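Local coordinates for fat acid-binding protein (Eubacterium ventriosum, PDB 3NYI) that probably binds lipids, carries a bound stearic acid molecule and belongs to the DegV family, at residues A[5-10]-A[140-145]; A[40-45]-A[273-278]; A[108-113]-A[117-122]. All coordinates share one frame; numbering follows the deposited sequence.

Contact 1 of 3, residues A[5-10]-A[140-145]; sequences YKIVSD and RMLEDG
Leu142 meets Tyr5 and Ile7 where the last turn of helix 128-143 lies on the sheet that holds strand 6-10, a helix-on-sheet contact of an alpha/beta domain with helices on both faces. Traced outward, Leu142 touches through one methyl. Its CB and CG serve only as a stalk, with CG anti to the carbonyl carbon (chi1 -60°) and Leu142 CG still 5.5 Å from Tyr5 CB. Of the two branches, Leu142 CD2 stays 5.0 Å from Tyr5 CD1, whereas the other branch makes the contact. This single methyl, Leu142 CD1, lies 4.1 Å from Tyr5 CB and 4.4 Å from Ile7 CD1, and the two directions from it are nearly perpendicular, at about 82°. The tyrosine is approached obliquely, past the root of its ring, while Ile7 adds the end of its extended chain. Ile7, and Tyr5 just ahead of the strand, point to the same side; Lys6 and Val8 turn to the other and touch Phe80 of helix 70-81. The Tyr5 ring itself meets that of Phe148. No hydrogen bond joins the two segments, so apolar contact alone connects them. Just beyond Leu142 the helix closes in a Schellman motif, where Gly145, at positive phi, gives its N to Leu142 O at 3.1 Å.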
loop_
_atom_site.group_PDB
_atom_site.type_symbol
_atom_site.label_atom_id
_atom_site.label_comp_id
_atom_site.label_asym_id
_atom_site.label_seq_id
_atom_site.Cartn_x
_atom_site.Cartn_y
_atom_site.Cartn_z
ATOM N N TYR A 5 9.134 -19.497 -5.606
ATOM C CA TYR A 5 7.990 -18.760 -6.118
ATOM C C TYR A 5 8.419 -17.429 -6.698
ATOM O O TYR A 5 9.382 -16.805 -6.232
ATOM C CB TYR A 5 6.941 -18.544 -5.023
ATOM C CG TYR A 5 6.114 -19.773 -4.759
ATOM C CD1 TYR A 5 6.576 -20.778 -3.914
ATOM C CD2 TYR A 5 4.884 -19.946 -5.379
ATOM C CE1 TYR A 5 5.824 -21.917 -3.686
ATOM C CE2 TYR A 5 4.125 -21.079 -5.155
ATOM C CZ TYR A 5 4.598 -22.059 -4.309
ATOM O OH TYR A 5 3.840 -23.185 -4.093
ATOM N N LYS A 6 7.706 -17.002 -7.731
ATOM C CA LYS A 6 7.884 -15.664 -8.232
ATOM C C LYS A 6 6.775 -14.785 -7.655
ATOM O O LYS A 6 5.603 -14.916 -8.029
ATOM C CB LYS A 6 7.860 -15.657 -9.755
ATOM C CG LYS A 6 9.113 -16.238 -10.373
ATOM C CD LYS A 6 10.322 -15.346 -10.143
ATOM C CE LYS A 6 11.554 -15.922 -10.843
ATOM N NZ LYS A 6 12.678 -14.950 -10.932
ATOM N N ILE A 7 7.152 -13.923 -6.713
ATOM C CA ILE A 7 6.212 -12.996 -6.081
ATOM C C ILE A 7 5.998 -11.764 -6.967
ATOM O O ILE A 7 6.958 -11.152 -7.436
ATOM C CB ILE A 7 6.704 -12.600 -4.682
ATOM C CG1 ILE A 7 6.794 -13.855 -3.806
ATOM C CG2 ILE A 7 5.789 -11.546 -4.057
ATOM C CD1 ILE A 7 7.444 -13.642 -2.453
ATOM N N VAL A 8 4.733 -11.432 -7.219
ATOM C CA VAL A 8 4.375 -10.272 -8.025
ATOM C C VAL A 8 3.426 -9.366 -7.224
ATOM O O VAL A 8 2.639 -9.845 -6.407
ATOM C CB VAL A 8 3.694 -10.709 -9.351
ATOM C CG1 VAL A 8 3.388 -9.495 -10.260
ATOM C CG2 VAL A 8 4.566 -11.748 -10.086
ATOM N N SER A 9 3.530 -8.058 -7.427
ATOM C CA SER A 9 2.568 -7.120 -6.835
ATOM C C SER A 9 2.308 -6.004 -7.820
ATOM O O SER A 9 3.138 -5.760 -8.704
ATOM C CB SER A 9 3.114 -6.533 -5.529
ATOM O OG SER A 9 2.197 -5.598 -4.954
ATOM N N ASP A 10 1.156 -5.341 -7.694
ATOM C CA ASP A 10 0.928 -4.113 -8.437
ATOM C C ASP A 10 1.696 -3.005 -7.734
ATOM O O ASP A 10 2.143 -3.168 -6.589
ATOM C CB ASP A 10 -0.572 -3.799 -8.623
ATOM C CG ASP A 10 -1.300 -3.505 -7.307
ATOM O OD1 ASP A 10 -0.639 -3.075 -6.348
ATOM O OD2 ASP A 10 -2.545 -3.685 -7.251
ATOM N N ARG A 140 9.122 -13.414 4.031
ATOM C CA ARG A 140 9.724 -14.006 5.234
ATOM C C ARG A 140 9.373 -15.485 5.391
ATOM O O ARG A 140 10.254 -16.322 5.614
ATOM C CB ARG A 140 9.296 -13.251 6.485
ATOM C CG ARG A 140 9.857 -11.851 6.607
ATOM C CD ARG A 140 9.241 -11.138 7.803
ATOM N NE ARG A 140 9.689 -9.752 7.897
ATOM C CZ ARG A 140 10.189 -9.212 9.003
ATOM N NH1 ARG A 140 10.295 -9.940 10.113
ATOM N NH2 ARG A 140 10.579 -7.945 8.999
HETATM N N MSE A 141 8.087 -15.807 5.276
HETATM C CA MSE A 141 7.637 -17.189 5.464
HETATM C C MSE A 141 8.309 -18.158 4.510
HETATM O O MSE A 141 8.783 -19.225 4.927
HETATM C CB MSE A 141 6.101 -17.294 5.396
HETATM C CG MSE A 141 5.407 -16.617 6.591
HETATM SE SE MSE A 141 3.467 -16.898 6.641
HETATM C CE MSE A 141 2.950 -15.533 5.337
ATOM N N LEU A 142 8.360 -17.782 3.234
ATOM C CA LEU A 142 9.001 -18.605 2.224
ATOM C C LEU A 142 10.502 -18.722 2.446
ATOM O O LEU A 142 11.063 -19.796 2.291
ATOM C CB LEU A 142 8.705 -18.069 0.819
ATOM C CG LEU A 142 7.214 -18.042 0.479
ATOM C CD1 LEU A 142 7.008 -17.727 -0.998
ATOM C CD2 LEU A 142 6.548 -19.364 0.841
ATOM N N GLU A 143 11.157 -17.628 2.817
ATOM C CA GLU A 143 12.589 -17.693 3.100
ATOM C C GLU A 143 12.886 -18.507 4.361
ATOM O O GLU A 143 13.928 -19.164 4.457
ATOM C CB GLU A 143 13.202 -16.288 3.158
ATOM C CG GLU A 143 13.088 -15.565 1.810
ATOM C CD GLU A 143 13.887 -14.274 1.724
ATOM O OE1 GLU A 143 14.510 -13.879 2.736
ATOM O OE2 GLU A 143 13.883 -13.658 0.630
ATOM N N ASP A 144 11.963 -18.488 5.316
ATOM C CA ASP A 144 12.132 -19.279 6.537
ATOM C C ASP A 144 11.758 -20.749 6.315
ATOM O O ASP A 144 11.801 -21.560 7.239
ATOM C CB ASP A 144 11.333 -18.680 7.706
ATOM C CG ASP A 144 11.808 -17.284 8.087
ATOM O OD1 ASP A 144 12.922 -16.905 7.664
ATOM O OD2 ASP A 144 11.072 -16.562 8.807
ATOM N N GLY A 145 11.378 -21.090 5.087
ATOM C CA GLY A 145 11.175 -22.483 4.733
ATOM C C GLY A 145 9.771 -23.038 4.893
ATOM O O GLY A 145 9.566 -24.240 4.757
#

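Contact 2 of 3, residues A[40-45]-A[273-278]; sequences YRDGVD and GIVSAV
Water carries the polar part of the contact between Asp42 and the first turn of helix 274-280. The two carboxylate oxygens each have their own bridge. Asp42 OD1 accepts from one water at 2.7 Å, and that water accepts in turn from Ile274 N at 2.9 Å. A second water lies 2.8 Å from Asp42 OD2 and takes the N-H of Val275 at 3.1 Å. With CG anti to the backbone N (chi1 178°), the carboxylate is carried out toward the helix. OD2 has a direct partner as well, the hydroxyl of Ser11.

The van der Waals part runs beside these bridges. Asp42 and Ile274 run alongside one another in opposite senses, with Asp42 OD1 3.6 Å from Ile274 CD1, while Val275 crosses the aspartate at about a right angle and brings its CG2 to 3.7 Å from OD2. Gly273 is the N-cap residue, and the waters bond to the N-H groups of the next two residues; the helix's positive end probably favours the carboxylate's charge. In this DegV-family fold the contact ties the edge strand 39-41 of one sheet to a helix leading into strand 285-291 of the other. Val275 also touches the bound stearic acid, which places this junction beside the lipid.

A salt bridge spans the turn that follows the strand, from Arg41 at its end to Asp45. Arg41 grips Asp45 side-on, NE reaching OD2 at 2.9 Å and NH2 reaching OD1 at 3.1 Å, both nearly straight and close to the guanidinium plane. Asp45 OD2 also accepts from Arg41 N, which comes from the same face of the carboxylate as NE.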
loop_
_atom_site.group_PDB
_atom_site.type_symbol
_atom_site.label_atom_id
_atom_site.label_comp_id
_atom_site.label_asym_id
_atom_site.label_seq_id
_atom_site.Cartn_x
_atom_site.Cartn_y
_atom_site.Cartn_z
ATOM N N TYR A 40 0.784 7.442 -17.942
ATOM C CA TYR A 40 2.171 7.048 -17.712
ATOM C C TYR A 40 2.232 5.963 -16.656
ATOM O O TYR A 40 1.700 6.143 -15.564
ATOM C CB TYR A 40 2.975 8.248 -17.204
ATOM C CG TYR A 40 2.912 9.417 -18.143
ATOM C CD1 TYR A 40 3.606 9.390 -19.348
ATOM C CD2 TYR A 40 2.145 10.538 -17.845
ATOM C CE1 TYR A 40 3.548 10.442 -20.224
ATOM C CE2 TYR A 40 2.078 11.599 -18.724
ATOM C CZ TYR A 40 2.786 11.544 -19.910
ATOM O OH TYR A 40 2.732 12.582 -20.803
ATOM N N ARG A 41 2.892 4.847 -16.978
ATOM C CA ARG A 41 3.063 3.757 -16.034
ATOM C C ARG A 41 3.933 4.151 -14.847
ATOM O O ARG A 41 5.058 4.634 -15.003
ATOM C CB ARG A 41 3.589 2.501 -16.730
ATOM C CG ARG A 41 2.573 1.878 -17.676
ATOM C CD ARG A 41 3.220 0.828 -18.558
ATOM N NE ARG A 41 4.405 1.379 -19.200
ATOM C CZ ARG A 41 5.313 0.663 -19.853
ATOM N NH1 ARG A 41 5.184 -0.655 -19.954
ATOM N NH2 ARG A 41 6.351 1.275 -20.406
ATOM N N ASP A 42 3.361 3.944 -13.664
ATOM C CA ASP A 42 3.960 4.276 -12.373
ATOM C C ASP A 42 5.395 3.768 -12.272
ATOM O O ASP A 42 5.652 2.574 -12.367
ATOM C CB ASP A 42 3.059 3.653 -11.280
ATOM C CG ASP A 42 3.571 3.862 -9.859
ATOM O OD1 ASP A 42 4.586 4.572 -9.662
ATOM O OD2 ASP A 42 2.924 3.293 -8.930
ATOM N N GLY A 43 6.337 4.677 -12.080
ATOM C CA GLY A 43 7.712 4.270 -11.875
ATOM C C GLY A 43 8.455 3.913 -13.154
ATOM O O GLY A 43 9.683 3.916 -13.171
ATOM N N VAL A 44 7.720 3.596 -14.219
ATOM C CA VAL A 44 8.341 3.194 -15.481
ATOM C C VAL A 44 8.394 4.359 -16.468
ATOM O O VAL A 44 9.472 4.707 -16.956
ATOM C CB VAL A 44 7.618 1.987 -16.137
ATOM C CG1 VAL A 44 8.215 1.682 -17.513
ATOM C CG2 VAL A 44 7.676 0.758 -15.232
ATOM N N ASP A 45 7.241 4.962 -16.752
ATOM C CA ASP A 45 7.168 6.091 -17.687
ATOM C C ASP A 45 7.278 7.437 -16.972
ATOM O O ASP A 45 7.352 8.487 -17.605
ATOM C CB ASP A 45 5.868 6.046 -18.507
ATOM C CG ASP A 45 5.713 4.754 -19.286
ATOM O OD1 ASP A 45 6.718 4.263 -19.853
ATOM O OD2 ASP A 45 4.584 4.227 -19.333
ATOM N N GLY A 273 3.694 6.022 -2.750
ATOM C CA GLY A 273 3.770 6.127 -4.197
ATOM C C GLY A 273 2.654 6.896 -4.859
ATOM O O GLY A 273 1.707 7.347 -4.214
ATOM N N ILE A 274 2.793 7.029 -6.177
ATOM C CA ILE A 274 1.830 7.684 -7.039
ATOM C C ILE A 274 0.403 7.185 -6.875
ATOM O O ILE A 274 -0.529 7.984 -6.804
ATOM C CB ILE A 274 2.274 7.488 -8.502
ATOM C CG1 ILE A 274 3.557 8.294 -8.753
ATOM C CG2 ILE A 274 1.157 7.874 -9.464
ATOM C CD1 ILE A 274 4.148 8.122 -10.177
ATOM N N VAL A 275 0.217 5.868 -6.821
ATOM C CA VAL A 275 -1.144 5.319 -6.683
ATOM C C VAL A 275 -1.900 5.955 -5.491
ATOM O O VAL A 275 -3.043 6.396 -5.624
ATOM C CB VAL A 275 -1.136 3.781 -6.534
ATOM C CG1 VAL A 275 -2.553 3.263 -6.240
ATOM C CG2 VAL A 275 -0.553 3.128 -7.783
ATOM N N SER A 276 -1.271 5.996 -4.324
ATOM C CA SER A 276 -1.919 6.607 -3.170
ATOM C C SER A 276 -1.929 8.124 -3.230
ATOM O O SER A 276 -2.928 8.767 -2.880
ATOM C CB SER A 276 -1.250 6.168 -1.855
ATOM O OG SER A 276 -1.433 4.789 -1.636
ATOM N N ALA A 277 -0.815 8.706 -3.663
ATOM C CA ALA A 277 -0.684 10.157 -3.623
ATOM C C ALA A 277 -1.695 10.876 -4.514
ATOM O O ALA A 277 -2.139 11.974 -4.185
ATOM C CB ALA A 277 0.749 10.586 -3.965
ATOM N N VAL A 278 -2.052 10.272 -5.642
ATOM C CA VAL A 278 -3.051 10.890 -6.502
ATOM C C VAL A 278 -4.344 11.067 -5.707
ATOM O O VAL A 278 -5.081 12.036 -5.891
ATOM C CB VAL A 278 -3.290 10.079 -7.798
ATOM C CG1 VAL A 278 -4.601 10.479 -8.465
ATOM C CG2 VAL A 278 -2.114 10.271 -8.779
HETATM O O HOH W 1 5.048 5.552 -7.146
HETATM O O HOH W 2 2.366 3.675 -6.178
#

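Contact 3 of 3, residues A[108-113]-A[117-122]; sequences SLVLED and ANICVI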
loop_
_atom_site.group_PDB
_atom_site.type_symbol
_atom_site.label_atom_id
_atom_site.label_comp_id
_atom_site.label_asym_id
_atom_site.label_seq_id
_atom_site.Cartn_x
_atom_site.Cartn_y
_atom_site.Cartn_z
ATOM N N SER A 108 -6.635 -16.215 -15.985
ATOM C CA SER A 108 -7.465 -17.027 -16.876
ATOM C C SER A 108 -6.919 -17.044 -18.299
ATOM O O SER A 108 -6.849 -18.095 -18.929
ATOM C CB SER A 108 -8.914 -16.539 -16.874
ATOM O OG SER A 108 -9.527 -16.827 -15.635
ATOM N N LEU A 109 -6.530 -15.876 -18.799
ATOM C CA LEU A 109 -5.900 -15.771 -20.114
ATOM C C LEU A 109 -4.703 -16.720 -20.252
ATOM O O LEU A 109 -4.576 -17.443 -21.245
ATOM C CB LEU A 109 -5.422 -14.341 -20.349
ATOM C CG LEU A 109 -5.926 -13.574 -21.561
ATOM C CD1 LEU A 109 -7.336 -13.082 -21.306
ATOM C CD2 LEU A 109 -4.994 -12.409 -21.842
ATOM N N VAL A 110 -3.818 -16.716 -19.256
ATOM C CA VAL A 110 -2.575 -17.478 -19.347
ATOM C C VAL A 110 -2.855 -18.971 -19.287
ATOM O O VAL A 110 -2.191 -19.766 -19.953
ATOM C CB VAL A 110 -1.566 -17.064 -18.236
ATOM C CG1 VAL A 110 -0.340 -17.985 -18.225
ATOM C CG2 VAL A 110 -1.148 -15.616 -18.430
ATOM N N LEU A 111 -3.853 -19.348 -18.498
ATOM C CA LEU A 111 -4.232 -20.746 -18.363
ATOM C C LEU A 111 -4.540 -21.387 -19.718
ATOM O O LEU A 111 -4.171 -22.539 -19.966
ATOM C CB LEU A 111 -5.431 -20.881 -17.425
ATOM C CG LEU A 111 -5.130 -21.640 -16.132
ATOM C CD1 LEU A 111 -3.696 -21.381 -15.688
ATOM C CD2 LEU A 111 -6.113 -21.251 -15.039
ATOM N N GLU A 112 -5.215 -20.640 -20.587
ATOM C CA GLU A 112 -5.528 -21.124 -21.928
ATOM C C GLU A 112 -4.288 -21.676 -22.617
ATOM O O GLU A 112 -4.303 -22.783 -23.147
ATOM C CB GLU A 112 -6.118 -20.001 -22.772
ATOM C CG GLU A 112 -7.458 -19.508 -22.288
ATOM C CD GLU A 112 -7.957 -18.320 -23.080
ATOM O OE1 GLU A 112 -7.381 -18.023 -24.148
ATOM O OE2 GLU A 112 -8.926 -17.681 -22.632
ATOM N N ASP A 113 -3.212 -20.897 -22.602
ATOM C CA ASP A 113 -1.975 -21.282 -23.270
ATOM C C ASP A 113 -1.080 -22.189 -22.416
ATOM O O ASP A 113 -0.242 -22.917 -22.951
ATOM C CB ASP A 113 -1.199 -20.039 -23.717
ATOM C CG ASP A 113 -2.005 -19.150 -24.654
ATOM O OD1 ASP A 113 -3.105 -19.563 -25.086
ATOM O OD2 ASP A 113 -1.536 -18.035 -24.960
ATOM N N ALA A 117 -0.322 -24.411 -15.297
ATOM C CA ALA A 117 0.394 -23.315 -14.654
ATOM C C ALA A 117 -0.133 -23.077 -13.248
ATOM O O ALA A 117 -1.329 -23.228 -12.997
ATOM C CB ALA A 117 0.265 -22.051 -15.478
ATOM N N ASN A 118 0.756 -22.703 -12.333
ATOM C CA ASN A 118 0.334 -22.369 -10.974
ATOM C C ASN A 118 0.393 -20.866 -10.692
ATOM O O ASN A 118 1.467 -20.301 -10.510
ATOM C CB ASN A 118 1.154 -23.126 -9.933
ATOM C CG ASN A 118 0.709 -22.815 -8.511
ATOM O OD1 ASN A 118 -0.010 -23.601 -7.892
ATOM N ND2 ASN A 118 1.119 -21.656 -7.993
ATOM N N ILE A 119 -0.772 -20.232 -10.659
ATOM C CA ILE A 119 -0.867 -18.796 -10.441
ATOM C C ILE A 119 -1.879 -18.545 -9.336
ATOM O O ILE A 119 -3.039 -18.928 -9.454
ATOM C CB ILE A 119 -1.338 -18.064 -11.714
ATOM C CG1 ILE A 119 -0.393 -18.341 -12.882
ATOM C CG2 ILE A 119 -1.455 -16.559 -11.464
ATOM C CD1 ILE A 119 -0.875 -17.745 -14.205
ATOM N N CYS A 120 -1.430 -17.908 -8.260
ATOM C CA CYS A 120 -2.298 -17.555 -7.143
ATOM C C CYS A 120 -2.435 -16.025 -7.059
ATOM O O CYS A 120 -1.440 -15.319 -6.921
ATOM C CB CYS A 120 -1.724 -18.116 -5.836
ATOM S SG CYS A 120 -2.591 -17.526 -4.371
ATOM N N VAL A 121 -3.658 -15.515 -7.171
ATOM C CA VAL A 121 -3.877 -14.064 -7.136
ATOM C C VAL A 121 -4.518 -13.722 -5.800
ATOM O O VAL A 121 -5.523 -14.319 -5.415
ATOM C CB VAL A 121 -4.775 -13.582 -8.300
ATOM C CG1 VAL A 121 -5.064 -12.075 -8.186
ATOM C CG2 VAL A 121 -4.117 -13.898 -9.638
ATOM N N ILE A 122 -3.914 -12.778 -5.085
ATOM C CA ILE A 122 -4.388 -12.403 -3.765
ATOM C C ILE A 122 -4.817 -10.942 -3.685
ATOM O O ILE A 122 -4.022 -10.035 -3.951
ATOM C CB ILE A 122 -3.291 -12.640 -2.703
ATOM C CG1 ILE A 122 -2.897 -14.125 -2.649
ATOM C CG2 ILE A 122 -3.736 -12.101 -1.332
ATOM C CD1 ILE A 122 -1.612 -14.374 -1.891
#
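Two torsions send Ile119 to Val110: chi1 at -58° sets CG1 anti to the carbonyl carbon, and an extended chi2 of 175° carries CD1 outward. Val110, for its part, holds CG1 anti to the backbone N, and the two side chains cross at about a right angle. Ile119 CD1 consequently rests against both the branch point and one methyl of the valine, 4.1 Å from Val110 CB and equally far from Val110 CG1. Leu111 reaches Ala117, just before the strand, differently. Its chi1 of -115° is not at a staggered position, and its bond to CB does not aim at segment 117-122, yet the far end swings in until Leu111 CD1 is 4.0 Å from Ala117 CB. The same methyl lies 4.0 Å from Ala117 O, so it touches both the side chain and the carbonyl of Ala117.

These pairs close the second half of a beta-alpha-beta crossover, in which strand 87-91, helix 99-113 and strand 119-123 follow one another and the two strands pair in parallel. The return is short, only three residues separating the two segments. Phe77 of helix 70-81 touches both Val110 and Ile119, while Val81 touches Ala117 and Ile119, so a second helix shares this face of the sheet.

Between the segments themselves there is no hydrogen bond or charge pair, which implies that their attraction is dispersion and burial of aliphatic groups, a polar tie of helix 99-113 to the strand coming from Lys107, whose NZ bonds to Ile119 O.

Overall arrangement
Contacts 1 and 3 are neighbours, their centres about 17 Å apart, and they touch where Tyr5 CE2 comes within 4.2 Å of Asn118 ND2. Contact 2 is more distant, its centre about 23 Å from that of contact 1 and 26 Å from that of contact 3. All three reach the sheet containing strands 6-10, 39-41 and 119-123. Contact 3 is local and nested within the loops closed by the other two, while the segments of contacts 1 and 2 interleave along the chain. Contacts 1 and 3 each set a helix against this sheet, whereas contact 2 joins its edge to the part of the chain carrying the second sheet, beside the bound stearic acid.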